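Local coordinates for protein SidF, inhibitor of growth family, member 3 (PDB 4FYE) that dephosphorylates phosphoinositides as a Legionella phosphatase, probably removing the 3-phosphate of the inositol ring, at residues N320-E325 and A340-L345; N76-N81 and Q153-A158; N624-T629 and D681-H686; Q303-R308 and A641-S646. The protein carries 1 engineered substitution. One frame throughout, in Å; residues are numbered along the deposited sequence.

Contact 1. Residues N320-E325 and A340-L345; sequences NKIPEE and AQLIKL
L342 and L345, one helical turn apart, both meet a single residue of the preceding loop, I322. At L342 two different atoms meet the same methyl. The backbone O of L342 lies 3.8 Å from I322 CD1, and the branch methyl L342 CD1 is 4.0 Å from that CD1. The L342 side chain is set at chi1 -96° with chi2 close to eclipsed, away from the usual staggered leucine conformers, and CD1 is the branch turned to the loop. L345 comes next, and here the partner is the root of the side chain: L345 CB sits 3.7 Å from I322 CD1, the shortest approach of the contact, and 4.2 Å from I322 CG2. The two side chains meet at about a right angle, and the CA atoms of I322 and L345, the nearest pair across the segments, are 6.7 Å apart. I322 reaches this place because CG1 stands beside its backbone N (chi1 -57°) and chi2 is extended, which carries CD1 forward over the helix surface. No hydrogen bond joins the segments, and about 140 Å² is buried in all, so the evidence is for a small van der Waals contact. The loop is tied separately, K321 O accepting from N350 ND2 and I322 O from R327 NE. Helix 335-349 lies between two neighbours: L342 also packs on L318 and W319 of helix 315-320, while I343, its CB pointing away from the loop, meets I396 and T398 of strand 391-399 and also L318.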
loop_
_atom_site.group_PDB
_atom_site.type_symbol
_atom_site.label_atom_id
_atom_site.label_comp_id
_atom_site.label_asym_id
_atom_site.label_seq_id
_atom_site.Cartn_x
_atom_site.Cartn_y
_atom_site.Cartn_z
ATOM N N ASN A 320 9.773 -29.016 -2.109
ATOM C CA ASN A 320 11.115 -29.076 -2.674
ATOM C C ASN A 320 12.099 -28.504 -1.683
ATOM O O ASN A 320 13.252 -28.814 -1.703
ATOM C CB ASN A 320 11.211 -28.331 -4.024
ATOM C CG ASN A 320 10.263 -28.900 -5.101
ATOM O OD1 ASN A 320 10.138 -30.122 -5.299
ATOM N ND2 ASN A 320 9.601 -27.992 -5.822
ATOM N N LYS A 321 11.587 -27.671 -0.808
ATOM C CA LYS A 321 12.356 -27.002 0.199
ATOM C C LYS A 321 12.461 -27.805 1.484
ATOM O O LYS A 321 13.134 -27.406 2.392
ATOM C CB LYS A 321 11.748 -25.614 0.434
ATOM C CG LYS A 321 12.675 -24.463 0.085
ATOM C CD LYS A 321 13.054 -24.408 -1.377
ATOM C CE LYS A 321 14.502 -23.957 -1.488
ATOM N NZ LYS A 321 14.480 -22.480 -1.712
ATOM N N ILE A 322 11.853 -28.971 1.581
ATOM C CA ILE A 322 12.068 -29.754 2.796
ATOM C C ILE A 322 13.060 -30.922 2.560
ATOM O O ILE A 322 12.803 -31.782 1.708
ATOM C CB ILE A 322 10.727 -30.282 3.298
ATOM C CG1 ILE A 322 9.786 -29.118 3.536
ATOM C CG2 ILE A 322 10.880 -31.159 4.540
ATOM C CD1 ILE A 322 8.356 -29.607 3.648
ATOM N N PRO A 323 14.203 -30.964 3.286
ATOM C CA PRO A 323 15.190 -31.999 2.860
ATOM C C PRO A 323 14.603 -33.384 2.841
ATOM O O PRO A 323 13.763 -33.688 3.668
ATOM C CB PRO A 323 16.265 -31.889 3.908
ATOM C CG PRO A 323 16.270 -30.374 4.187
ATOM C CD PRO A 323 14.830 -29.915 4.119
ATOM N N GLU A 324 15.051 -34.232 1.919
ATOM C CA GLU A 324 14.425 -35.539 1.748
ATOM C C GLU A 324 14.141 -36.297 3.048
ATOM O O GLU A 324 13.082 -36.883 3.222
ATOM C CB GLU A 324 15.266 -36.410 0.826
ATOM C CG GLU A 324 14.475 -37.377 -0.030
ATOM C CD GLU A 324 15.382 -38.435 -0.631
ATOM O OE1 GLU A 324 14.907 -39.587 -0.867
ATOM O OE2 GLU A 324 16.590 -38.116 -0.837
ATOM N N GLU A 325 15.072 -36.227 3.972
ATOM C CA GLU A 325 15.072 -37.083 5.165
ATOM C C GLU A 325 14.094 -36.608 6.227
ATOM O O GLU A 325 13.993 -37.214 7.286
ATOM C CB GLU A 325 16.472 -37.045 5.722
ATOM C CG GLU A 325 17.239 -36.051 4.848
ATOM C CD GLU A 325 18.089 -35.041 5.567
ATOM O OE1 GLU A 325 18.468 -34.111 4.891
ATOM O OE2 GLU A 325 18.423 -35.138 6.763
ATOM N N ALA A 340 -0.742 -27.498 5.895
ATOM C CA ALA A 340 -0.246 -27.064 7.217
ATOM C C ALA A 340 1.092 -27.771 7.543
ATOM O O ALA A 340 2.016 -27.161 8.080
ATOM C CB ALA A 340 -1.290 -27.351 8.326
ATOM N N GLN A 341 1.142 -29.070 7.268
ATOM C CA GLN A 341 2.278 -29.887 7.637
ATOM C C GLN A 341 3.502 -29.441 6.808
ATOM O O GLN A 341 4.601 -29.286 7.321
ATOM C CB GLN A 341 1.940 -31.366 7.397
ATOM C CG GLN A 341 2.942 -32.315 7.990
ATOM C CD GLN A 341 2.774 -33.769 7.483
ATOM O OE1 GLN A 341 2.401 -34.021 6.319
ATOM N NE2 GLN A 341 3.064 -34.731 8.356
ATOM N N LEU A 342 3.290 -29.221 5.518
ATOM C CA LEU A 342 4.285 -28.651 4.644
ATOM C C LEU A 342 4.798 -27.315 5.159
ATOM O O LEU A 342 5.998 -27.100 5.162
ATOM C CB LEU A 342 3.681 -28.449 3.261
ATOM C CG LEU A 342 3.911 -29.542 2.220
ATOM C CD1 LEU A 342 4.626 -30.768 2.782
ATOM C CD2 LEU A 342 2.623 -29.867 1.481
ATOM N N ILE A 343 3.914 -26.430 5.619
ATOM C CA ILE A 343 4.365 -25.105 6.029
ATOM C C ILE A 343 5.216 -25.205 7.271
ATOM O O ILE A 343 6.310 -24.626 7.361
ATOM C CB ILE A 343 3.207 -24.148 6.237
ATOM C CG1 ILE A 343 2.626 -23.821 4.879
ATOM C CG2 ILE A 343 3.672 -22.847 6.930
ATOM C CD1 ILE A 343 1.288 -23.065 4.974
ATOM N N LYS A 344 4.731 -26.011 8.198
ATOM C CA LYS A 344 5.438 -26.262 9.431
ATOM C C LYS A 344 6.837 -26.864 9.195
ATOM O O LYS A 344 7.790 -26.414 9.766
ATOM C CB LYS A 344 4.613 -27.173 10.361
ATOM C CG LYS A 344 5.377 -27.450 11.652
ATOM C CD LYS A 344 4.955 -28.682 12.425
ATOM C CE LYS A 344 6.116 -29.077 13.319
ATOM N NZ LYS A 344 5.625 -29.865 14.482
ATOM N N LEU A 345 6.940 -27.877 8.356
ATOM C CA LEU A 345 8.232 -28.478 8.096
ATOM C C LEU A 345 9.116 -27.495 7.343
ATOM O O LEU A 345 10.279 -27.391 7.628
ATOM C CB LEU A 345 8.086 -29.795 7.316
ATOM C CG LEU A 345 7.614 -30.988 8.169
ATOM C CD1 LEU A 345 7.148 -32.205 7.366
ATOM C CD2 LEU A 345 8.641 -31.447 9.202
#

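Contact 2. Residues N76-N81 and Q153-A158; sequences NNYIDN and QQFTQA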
loop_
_atom_site.group_PDB
_atom_site.type_symbol
_atom_site.label_atom_id
_atom_site.label_comp_id
_atom_site.label_asym_id
_atom_site.label_seq_id
_atom_site.Cartn_x
_atom_site.Cartn_y
_atom_site.Cartn_z
ATOM N N ASN A 76 -26.728 8.105 1.287
ATOM C CA ASN A 76 -27.229 6.876 1.918
ATOM C C ASN A 76 -26.156 6.119 2.662
ATOM O O ASN A 76 -26.411 5.696 3.771
ATOM C CB ASN A 76 -27.860 5.932 0.932
ATOM C CG ASN A 76 -29.189 6.430 0.387
ATOM O OD1 ASN A 76 -29.707 7.450 0.780
ATOM N ND2 ASN A 76 -29.694 5.726 -0.579
ATOM N N ASN A 77 -24.964 5.956 2.075
ATOM C CA ASN A 77 -23.837 5.308 2.750
ATOM C C ASN A 77 -23.455 6.009 4.051
ATOM O O ASN A 77 -23.330 5.411 5.105
ATOM C CB ASN A 77 -22.611 5.278 1.837
ATOM C CG ASN A 77 -22.809 4.348 0.681
ATOM O OD1 ASN A 77 -23.703 3.507 0.718
ATOM N ND2 ASN A 77 -22.000 4.503 -0.364
ATOM N N TYR A 78 -23.269 7.297 3.947
ATOM C CA TYR A 78 -23.055 8.112 5.104
ATOM C C TYR A 78 -24.115 7.962 6.109
ATOM O O TYR A 78 -23.764 7.766 7.225
ATOM C CB TYR A 78 -22.955 9.585 4.744
ATOM C CG TYR A 78 -22.541 10.380 5.945
ATOM C CD1 TYR A 78 -21.215 10.538 6.258
ATOM C CD2 TYR A 78 -23.486 10.952 6.788
ATOM C CE1 TYR A 78 -20.837 11.287 7.353
ATOM C CE2 TYR A 78 -23.108 11.699 7.855
ATOM C CZ TYR A 78 -21.773 11.839 8.126
ATOM O OH TYR A 78 -21.376 12.579 9.193
ATOM N N ILE A 79 -25.409 8.061 5.744
ATOM C CA ILE A 79 -26.446 7.932 6.757
ATOM C C ILE A 79 -26.325 6.565 7.496
ATOM O O ILE A 79 -26.240 6.508 8.715
ATOM C CB ILE A 79 -27.864 8.047 6.188
ATOM C CG1 ILE A 79 -28.130 9.310 5.341
ATOM C CG2 ILE A 79 -28.895 7.877 7.264
ATOM C CD1 ILE A 79 -28.102 10.621 6.021
ATOM N N ASP A 80 -26.285 5.475 6.747
ATOM C CA ASP A 80 -26.427 4.136 7.278
ATOM C C ASP A 80 -25.228 3.781 8.103
ATOM O O ASP A 80 -25.373 3.130 9.145
ATOM C CB ASP A 80 -26.542 3.089 6.141
ATOM C CG ASP A 80 -27.871 3.177 5.372
ATOM O OD1 ASP A 80 -28.850 3.804 5.863
ATOM O OD2 ASP A 80 -27.941 2.623 4.246
ATOM N N ASN A 81 -24.050 4.176 7.617
ATOM C CA ASN A 81 -22.804 3.787 8.267
ATOM C C ASN A 81 -22.641 4.560 9.592
ATOM O O ASN A 81 -22.227 3.999 10.560
ATOM C CB ASN A 81 -21.586 3.901 7.343
ATOM C CG ASN A 81 -21.580 2.841 6.202
ATOM O OD1 ASN A 81 -22.078 1.744 6.350
ATOM N ND2 ASN A 81 -20.998 3.185 5.073
ATOM N N GLN A 153 -24.681 17.540 7.625
ATOM C CA GLN A 153 -24.278 18.199 8.861
ATOM C C GLN A 153 -25.443 18.269 9.801
ATOM O O GLN A 153 -25.300 17.930 10.983
ATOM C CB GLN A 153 -23.687 19.590 8.637
ATOM C CG GLN A 153 -22.269 19.423 8.128
ATOM C CD GLN A 153 -21.794 20.545 7.209
ATOM O OE1 GLN A 153 -22.544 21.482 6.878
ATOM N NE2 GLN A 153 -20.525 20.462 6.803
ATOM N N GLN A 154 -26.612 18.675 9.313
ATOM C CA GLN A 154 -27.787 18.673 10.212
ATOM C C GLN A 154 -28.093 17.245 10.728
ATOM O O GLN A 154 -28.379 17.028 11.932
ATOM C CB GLN A 154 -28.952 19.308 9.524
ATOM C CG GLN A 154 -28.769 20.806 9.260
ATOM C CD GLN A 154 -29.809 21.268 8.269
ATOM O OE1 GLN A 154 -30.377 20.439 7.581
ATOM N NE2 GLN A 154 -30.100 22.572 8.206
ATOM N N PHE A 155 -27.940 16.243 9.858
ATOM C CA PHE A 155 -28.277 14.893 10.311
ATOM C C PHE A 155 -27.339 14.432 11.420
ATOM O O PHE A 155 -27.784 13.922 12.432
ATOM C CB PHE A 155 -28.303 13.873 9.158
ATOM C CG PHE A 155 -28.290 12.417 9.611
ATOM C CD1 PHE A 155 -29.374 11.859 10.312
ATOM C CD2 PHE A 155 -27.190 11.616 9.367
ATOM C CE1 PHE A 155 -29.348 10.521 10.718
ATOM C CE2 PHE A 155 -27.150 10.289 9.756
ATOM C CZ PHE A 155 -28.222 9.728 10.429
ATOM N N THR A 156 -26.040 14.585 11.195
ATOM C CA THR A 156 -25.060 14.194 12.195
ATOM C C THR A 156 -25.196 14.986 13.520
ATOM O O THR A 156 -25.094 14.422 14.582
ATOM C CB THR A 156 -23.582 14.136 11.641
ATOM O OG1 THR A 156 -22.826 15.268 12.049
ATOM C CG2 THR A 156 -23.507 14.048 10.171
ATOM N N GLN A 157 -25.464 16.278 13.471
ATOM C CA GLN A 157 -25.673 17.037 14.710
ATOM C C GLN A 157 -26.813 16.425 15.547
ATOM O O GLN A 157 -26.808 16.469 16.817
ATOM C CB GLN A 157 -25.915 18.505 14.356
ATOM C CG GLN A 157 -26.290 19.397 15.531
ATOM C CD GLN A 157 -27.189 20.571 15.126
ATOM O OE1 GLN A 157 -27.718 20.637 13.984
ATOM N NE2 GLN A 157 -27.357 21.513 16.048
ATOM N N ALA A 158 -27.772 15.829 14.836
ATOM C CA ALA A 158 -29.018 15.360 15.434
ATOM C C ALA A 158 -28.851 13.967 15.940
ATOM O O ALA A 158 -29.546 13.545 16.842
ATOM C CB ALA A 158 -30.161 15.387 14.434
#
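Y78 and I79 of helix 71-92 both reach the ring of F155, but on different parts of it. The Y78 side chain runs out with CG anti to the backbone N (chi1 -172°), and its CE2 comes to 4.4 Å from F155 CD2, an edge contact for both rings. The modelled approach of the Y78 hydroxyl to the methyl of T156 is too close to be reliable. I79 follows and works over one face of F155: its CD1 stands 4.0 Å from the ring centroid, 28° off the normal, a CH-pi contact. The other branch adds to it, I79 CG2 lying 3.7 Å from F155 CZ, so both methyls of I79 lie on the same face, CD1 nearer the centre and CG2 toward the CZ rim. The CA atoms of I79 and F155 are the nearest pair, 8.0 Å apart. The axes of the two six-residue segments run 3° from parallel, 11.2 Å apart, a spacing bridged by the large side chains. F155 also meets F112. N76 then I79 touch K113 then A109, and Q154 then A158 touch F112 then M108; helix 98-119 therefore runs antiparallel to both, giving an up-down-up three-helix bundle.

Contact 3. Residues N624-T629 and D681-H686; sequences NFKLQT and DHRRTH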
loop_
_atom_site.group_PDB
_atom_site.type_symbol
_atom_site.label_atom_id
_atom_site.label_comp_id
_atom_site.label_asym_id
_atom_site.label_seq_id
_atom_site.Cartn_x
_atom_site.Cartn_y
_atom_site.Cartn_z
ATOM N N ASN A 624 5.250 13.918 -11.759
ATOM C CA ASN A 624 4.821 13.617 -10.406
ATOM C C ASN A 624 4.753 12.160 -9.888
ATOM O O ASN A 624 5.290 11.824 -8.817
ATOM C CB ASN A 624 3.565 14.399 -10.047
ATOM C CG ASN A 624 3.412 14.615 -8.562
ATOM O OD1 ASN A 624 2.292 14.935 -8.067
ATOM N ND2 ASN A 624 4.494 14.489 -7.834
ATOM N N PHE A 625 4.132 11.190 -10.437
ATOM C CA PHE A 625 4.463 10.060 -9.410
ATOM C C PHE A 625 5.553 9.114 -9.919
ATOM O O PHE A 625 5.686 7.953 -9.452
ATOM C CB PHE A 625 3.189 9.240 -9.102
ATOM C CG PHE A 625 2.159 9.953 -8.227
ATOM C CD1 PHE A 625 1.800 9.401 -6.989
ATOM C CD2 PHE A 625 1.600 11.179 -8.601
ATOM C CE1 PHE A 625 0.843 9.983 -6.181
ATOM C CE2 PHE A 625 0.638 11.790 -7.789
ATOM C CZ PHE A 625 0.248 11.200 -6.577
ATOM N N LYS A 626 6.285 9.542 -10.952
ATOM C CA LYS A 626 7.039 8.605 -11.812
ATOM C C LYS A 626 8.220 7.911 -11.085
ATOM O O LYS A 626 8.496 6.719 -11.332
ATOM C CB LYS A 626 7.589 9.300 -13.046
ATOM C CG LYS A 626 6.559 9.983 -13.896
ATOM C CD LYS A 626 7.094 10.060 -15.310
ATOM C CE LYS A 626 6.138 10.859 -16.191
ATOM N NZ LYS A 626 6.884 11.011 -17.474
ATOM N N LEU A 627 8.881 8.629 -10.176
ATOM C CA LEU A 627 10.139 8.135 -9.647
ATOM C C LEU A 627 9.763 7.098 -8.612
ATOM O O LEU A 627 10.309 5.991 -8.633
ATOM C CB LEU A 627 11.043 9.243 -9.089
ATOM C CG LEU A 627 12.290 8.809 -8.276
ATOM C CD1 LEU A 627 13.210 7.885 -9.077
ATOM C CD2 LEU A 627 13.046 10.057 -7.790
ATOM N N GLN A 628 8.760 7.431 -7.799
ATOM C CA GLN A 628 8.202 6.530 -6.799
ATOM C C GLN A 628 7.689 5.276 -7.484
ATOM O O GLN A 628 7.969 4.138 -7.050
ATOM C CB GLN A 628 7.117 7.285 -6.029
ATOM C CG GLN A 628 7.588 8.612 -5.375
ATOM C CD GLN A 628 7.400 9.858 -6.250
ATOM O OE1 GLN A 628 7.600 9.812 -7.428
ATOM N NE2 GLN A 628 7.102 10.989 -5.648
ATOM N N THR A 629 6.995 5.459 -8.614
ATOM C CA THR A 629 6.451 4.295 -9.351
ATOM C C THR A 629 7.554 3.427 -9.906
ATOM O O THR A 629 7.455 2.203 -9.826
ATOM C CB THR A 629 5.577 4.707 -10.536
ATOM O OG1 THR A 629 4.493 5.474 -10.036
ATOM C CG2 THR A 629 4.981 3.468 -11.244
ATOM N N ASP A 681 4.164 8.196 -19.195
ATOM C CA ASP A 681 4.501 9.400 -19.937
ATOM C C ASP A 681 3.288 9.943 -20.653
ATOM O O ASP A 681 3.165 11.173 -20.829
ATOM C CB ASP A 681 5.626 9.110 -20.956
ATOM C CG ASP A 681 6.953 8.593 -20.282
ATOM O OD1 ASP A 681 7.121 8.794 -19.039
ATOM O OD2 ASP A 681 7.831 8.006 -20.997
ATOM N N HIS A 682 2.388 9.046 -21.064
ATOM C CA HIS A 682 1.188 9.468 -21.809
ATOM C C HIS A 682 0.455 10.585 -21.086
ATOM O O HIS A 682 0.187 10.503 -19.885
ATOM C CB HIS A 682 0.227 8.318 -22.195
ATOM C CG HIS A 682 -0.914 8.784 -23.094
ATOM N ND1 HIS A 682 -2.094 9.299 -22.597
ATOM C CD2 HIS A 682 -0.986 8.921 -24.485
ATOM C CE1 HIS A 682 -2.879 9.689 -23.612
ATOM N NE2 HIS A 682 -2.206 9.463 -24.773
ATOM N N ARG A 683 0.171 11.650 -21.823
ATOM C CA ARG A 683 -0.490 12.825 -21.301
ATOM C C ARG A 683 -2.021 12.656 -21.448
ATOM O O ARG A 683 -2.551 12.739 -22.564
ATOM C CB ARG A 683 0.015 14.119 -22.061
ATOM C CG ARG A 683 1.508 14.496 -21.862
ATOM C CD ARG A 683 1.938 14.645 -20.369
ATOM N NE ARG A 683 2.036 13.384 -19.581
ATOM C CZ ARG A 683 1.938 13.330 -18.224
ATOM N NH1 ARG A 683 1.707 14.442 -17.487
ATOM N NH2 ARG A 683 2.058 12.172 -17.554
ATOM N N ARG A 684 -2.737 12.462 -20.337
ATOM C CA ARG A 684 -4.199 12.251 -20.451
ATOM C C ARG A 684 -4.876 13.506 -20.935
ATOM O O ARG A 684 -4.460 14.617 -20.577
ATOM C CB ARG A 684 -4.826 11.754 -19.135
ATOM C CG ARG A 684 -4.758 10.255 -18.971
ATOM C CD ARG A 684 -3.902 9.780 -17.783
ATOM N NE ARG A 684 -2.503 9.566 -18.113
ATOM C CZ ARG A 684 -1.709 8.554 -17.708
ATOM N NH1 ARG A 684 -2.123 7.555 -16.961
ATOM N NH2 ARG A 684 -0.438 8.543 -18.125
ATOM N N THR A 685 -5.897 13.352 -21.777
ATOM C CA THR A 685 -6.569 14.522 -22.384
ATOM C C THR A 685 -8.031 14.657 -22.024
ATOM O O THR A 685 -8.565 15.702 -22.288
ATOM C CB THR A 685 -6.476 14.525 -23.918
ATOM O OG1 THR A 685 -7.022 13.298 -24.402
ATOM C CG2 THR A 685 -5.023 14.614 -24.383
ATOM N N HIS A 686 -8.682 13.643 -21.438
ATOM C CA HIS A 686 -10.056 13.821 -20.889
ATOM C C HIS A 686 -11.108 14.084 -21.957
ATOM O O HIS A 686 -12.189 14.594 -21.670
ATOM C CB HIS A 686 -10.095 14.933 -19.814
ATOM C CG HIS A 686 -8.882 14.926 -18.915
ATOM N ND1 HIS A 686 -7.836 15.777 -19.082
ATOM C CD2 HIS A 686 -8.536 14.085 -17.853
ATOM C CE1 HIS A 686 -6.902 15.513 -18.150
ATOM N NE2 HIS A 686 -7.324 14.461 -17.420
#
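K626 reaches across to D681 with its full length. Its first torsion places CG beside the backbone N (chi1 -57°), and beyond CG the chain is extended, leading outward from the start of helix 626-637. CB and CG make no close approach to 681-686; the side chain also touches L612 of helix 590-614. The first atom to meet the partner is CD, 3.9 Å from D681 OD1. CE follows at 3.7 Å from D681 OD1, and CE also lies 4.5 Å from R683 NH2, approaching that guanidinium obliquely. NZ ends the chain with a salt bridge, 2.7 Å from D681 OD1. The ammonium comes to the anti side of the carboxylate, 34° out of its plane, and the two side chains meet at about a right angle.

R683 is turned to a different task. Its NE donates to D681 O at 2.8 Å with an N-H...O angle of 156°, and its NH2 bonds L680 O, so the guanidinium holds the backbone at the end of helix 678-681, while NH1 goes to N726 OD1. K626 NZ and R683 NH2 remain 5.0 Å apart. Only about 99 Å² is buried, and D681 is solvent-exposed. One charged bond therefore carries this surface contact. The carboxylate pairs with K626, which probably eases the closeness of the K626 and R683 charges, although solvent should weaken the pair.

Contact 4. Residues Q303-R308 and A641-S646; sequences QTLAQR and ANTKGS. Engineered in segment 641-646: S646 (natural residue Cys). With PO4 (phosphate ion), chain B.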
loop_
_atom_site.group_PDB
_atom_site.type_symbol
_atom_site.label_atom_id
_atom_site.label_comp_id
_atom_site.label_asym_id
_atom_site.label_seq_id
_atom_site.Cartn_x
_atom_site.Cartn_y
_atom_site.Cartn_z
ATOM N N GLN A 303 6.057 -9.743 10.332
ATOM C CA GLN A 303 5.243 -10.900 10.375
ATOM C C GLN A 303 4.365 -11.031 9.112
ATOM O O GLN A 303 4.237 -12.130 8.543
ATOM C CB GLN A 303 4.382 -10.856 11.625
ATOM C CG GLN A 303 3.555 -12.110 11.792
ATOM C CD GLN A 303 2.874 -12.160 13.118
ATOM O OE1 GLN A 303 1.710 -11.771 13.213
ATOM N NE2 GLN A 303 3.592 -12.598 14.157
ATOM N N THR A 304 3.812 -9.924 8.645
ATOM C CA THR A 304 2.934 -9.939 7.466
ATOM C C THR A 304 3.783 -10.201 6.202
ATOM O O THR A 304 3.326 -10.920 5.334
ATOM C CB THR A 304 2.159 -8.612 7.396
ATOM O OG1 THR A 304 1.495 -8.429 8.643
ATOM C CG2 THR A 304 1.095 -8.541 6.239
ATOM N N LEU A 305 5.017 -9.691 6.086
ATOM C CA LEU A 305 5.729 -10.037 4.880
ATOM C C LEU A 305 6.094 -11.514 4.820
ATOM O O LEU A 305 6.044 -12.154 3.756
ATOM C CB LEU A 305 6.956 -9.204 4.741
ATOM C CG LEU A 305 6.866 -7.675 4.675
ATOM C CD1 LEU A 305 7.887 -7.183 3.703
ATOM C CD2 LEU A 305 5.561 -7.000 4.324
ATOM N N ALA A 306 6.400 -12.114 5.965
ATOM C CA ALA A 306 6.773 -13.537 5.976
ATOM C C ALA A 306 5.595 -14.397 5.572
ATOM O O ALA A 306 5.772 -15.382 4.881
ATOM C CB ALA A 306 7.269 -13.949 7.348
ATOM N N GLN A 307 4.382 -14.034 6.022
ATOM C CA GLN A 307 3.130 -14.776 5.647
ATOM C C GLN A 307 2.911 -14.622 4.153
ATOM O O GLN A 307 2.514 -15.582 3.523
ATOM C CB GLN A 307 1.844 -14.295 6.439
ATOM C CG GLN A 307 0.688 -15.340 6.522
ATOM C CD GLN A 307 0.920 -16.497 7.526
ATOM O OE1 GLN A 307 1.238 -16.285 8.707
ATOM N NE2 GLN A 307 0.727 -17.730 7.072
ATOM N N ARG A 308 3.121 -13.423 3.579
ATOM C CA ARG A 308 2.925 -13.267 2.128
ATOM C C ARG A 308 3.900 -14.290 1.423
ATOM O O ARG A 308 3.524 -14.995 0.501
ATOM C CB ARG A 308 3.180 -11.815 1.637
ATOM C CG ARG A 308 3.358 -11.709 0.104
ATOM C CD ARG A 308 3.305 -10.251 -0.543
ATOM N NE ARG A 308 4.639 -10.094 -0.840
ATOM C CZ ARG A 308 5.268 -10.068 -1.981
ATOM N NH1 ARG A 308 4.709 -9.851 -3.175
ATOM N NH2 ARG A 308 6.558 -10.057 -1.809
ATOM N N ALA A 641 8.871 -7.172 -1.115
ATOM C CA ALA A 641 7.528 -6.835 -0.783
ATOM C C ALA A 641 7.390 -5.278 -0.816
ATOM O O ALA A 641 7.979 -4.613 0.028
ATOM C CB ALA A 641 7.218 -7.355 0.595
ATOM N N ASN A 642 6.671 -4.691 -1.782
ATOM C CA ASN A 642 6.533 -3.213 -1.824
ATOM C C ASN A 642 5.344 -2.668 -0.963
ATOM O O ASN A 642 4.155 -2.950 -1.254
ATOM C CB ASN A 642 6.499 -2.710 -3.287
ATOM C CG ASN A 642 6.023 -1.246 -3.408
ATOM O OD1 ASN A 642 4.924 -0.992 -3.919
ATOM N ND2 ASN A 642 6.794 -0.301 -2.876
ATOM N N THR A 643 5.672 -1.960 0.122
ATOM C CA THR A 643 4.685 -1.222 0.970
ATOM C C THR A 643 4.706 0.284 0.562
ATOM O O THR A 643 5.726 0.801 0.113
ATOM C CB THR A 643 5.055 -1.303 2.468
ATOM O OG1 THR A 643 6.414 -0.794 2.654
ATOM C CG2 THR A 643 5.066 -2.794 2.972
ATOM N N LYS A 644 3.592 0.987 0.763
ATOM C CA LYS A 644 3.375 2.303 0.220
ATOM C C LYS A 644 2.220 3.002 0.952
ATOM O O LYS A 644 1.266 2.367 1.455
ATOM C CB LYS A 644 3.149 2.306 -1.313
ATOM C CG LYS A 644 2.191 1.278 -1.774
ATOM C CD LYS A 644 2.255 1.180 -3.301
ATOM C CE LYS A 644 1.599 -0.094 -3.821
ATOM N NZ LYS A 644 2.451 -1.244 -3.358
ATOM N N GLY A 645 2.353 4.330 1.038
ATOM C CA GLY A 645 1.760 5.013 2.158
ATOM C C GLY A 645 1.979 6.523 2.313
ATOM O O GLY A 645 2.994 7.198 1.892
ATOM N N SER A 646 0.982 7.016 3.020
ATOM C CA SER A 646 0.752 8.395 3.237
ATOM C C SER A 646 0.221 8.222 4.664
ATOM O O SER A 646 0.405 7.130 5.233
ATOM C CB SER A 646 -0.276 8.875 2.185
ATOM O OG SER A 646 -1.472 8.029 1.969
HETATM P P PO4 B . -3.091 10.869 2.701
HETATM O O1 PO4 B . -2.527 11.450 1.400
HETATM O O2 PO4 B . -2.056 10.955 3.817
HETATM O O3 PO4 B . -4.339 11.577 3.249
HETATM O O4 PO4 B . -3.462 9.390 2.478
#
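R308 and L305, one turn apart on helix 284-311, close on A641 at the start of strand 641-645. The apolar part is L305, whose CD2 lies 4.1 Å from A641 CB and 4.4 Å from T643 CG2; its CD1 is modelled too near A641 CB to be trusted. The second kind sets the guanidinium of R308 against the backbone. R308 extends with CG anti to the backbone N (chi1 164°), then bends at chi3 and lays one guanidinium face over A641, with R308 NH2 3.5 Å from A641 CA. Its charge is met elsewhere, NH1 forming a salt bridge with D265.

Polar bonds lie farther along the strand. K644 NZ donates to N642 OD1 from 39° above the carbonyl plane, and also bonds F267 O and S266 OG. Farther along the chain, the engineered S646 (cysteine in nature) bonds phosphate O4 through OG, which is also hydrogen-bonded with G653 N. Both the K644-N642 and S646-phosphate bonds are doubtfully short in the model. K647 N, D651 N and R652 NE also bond the phosphate, an ion probably from the crystallisation liquor, consistent with the P-loop of a CX5R phosphatase spanning 646-652.

Helix and strand segment axes are 10.3 Å apart and cross at 138°. Strand 641-645 is an outer strand, parallel to 353-360; L305 also touches V354 and E356 of that neighbour, A306 reaches I396 of strand 391-399, and F267 of strand 260-268 packs beside L305 and R308.

Contact 2 closes first along the chain, in the helical region, its centre about 35 Å from that of contact 4. Contact 4 then opens at 303-308, contact 1 forms and closes entirely within the interval, and 624-629 precedes 641-646, so contacts 3 and 4 interleave. Contact 4 is the most central, 8 Å from the centre of the chain; the centres of contacts 1 and 3 lie about 24 and 25 Å from that of contact 4, on opposite sides of the chain's centre. Helices 284-311 and 335-349 both pack on strand 391-399, relating contacts 1 and 4 through one sheet. Helix 626-637 leads directly into strand 641-645, connecting contact 3 with the strand that leads toward the phosphate site.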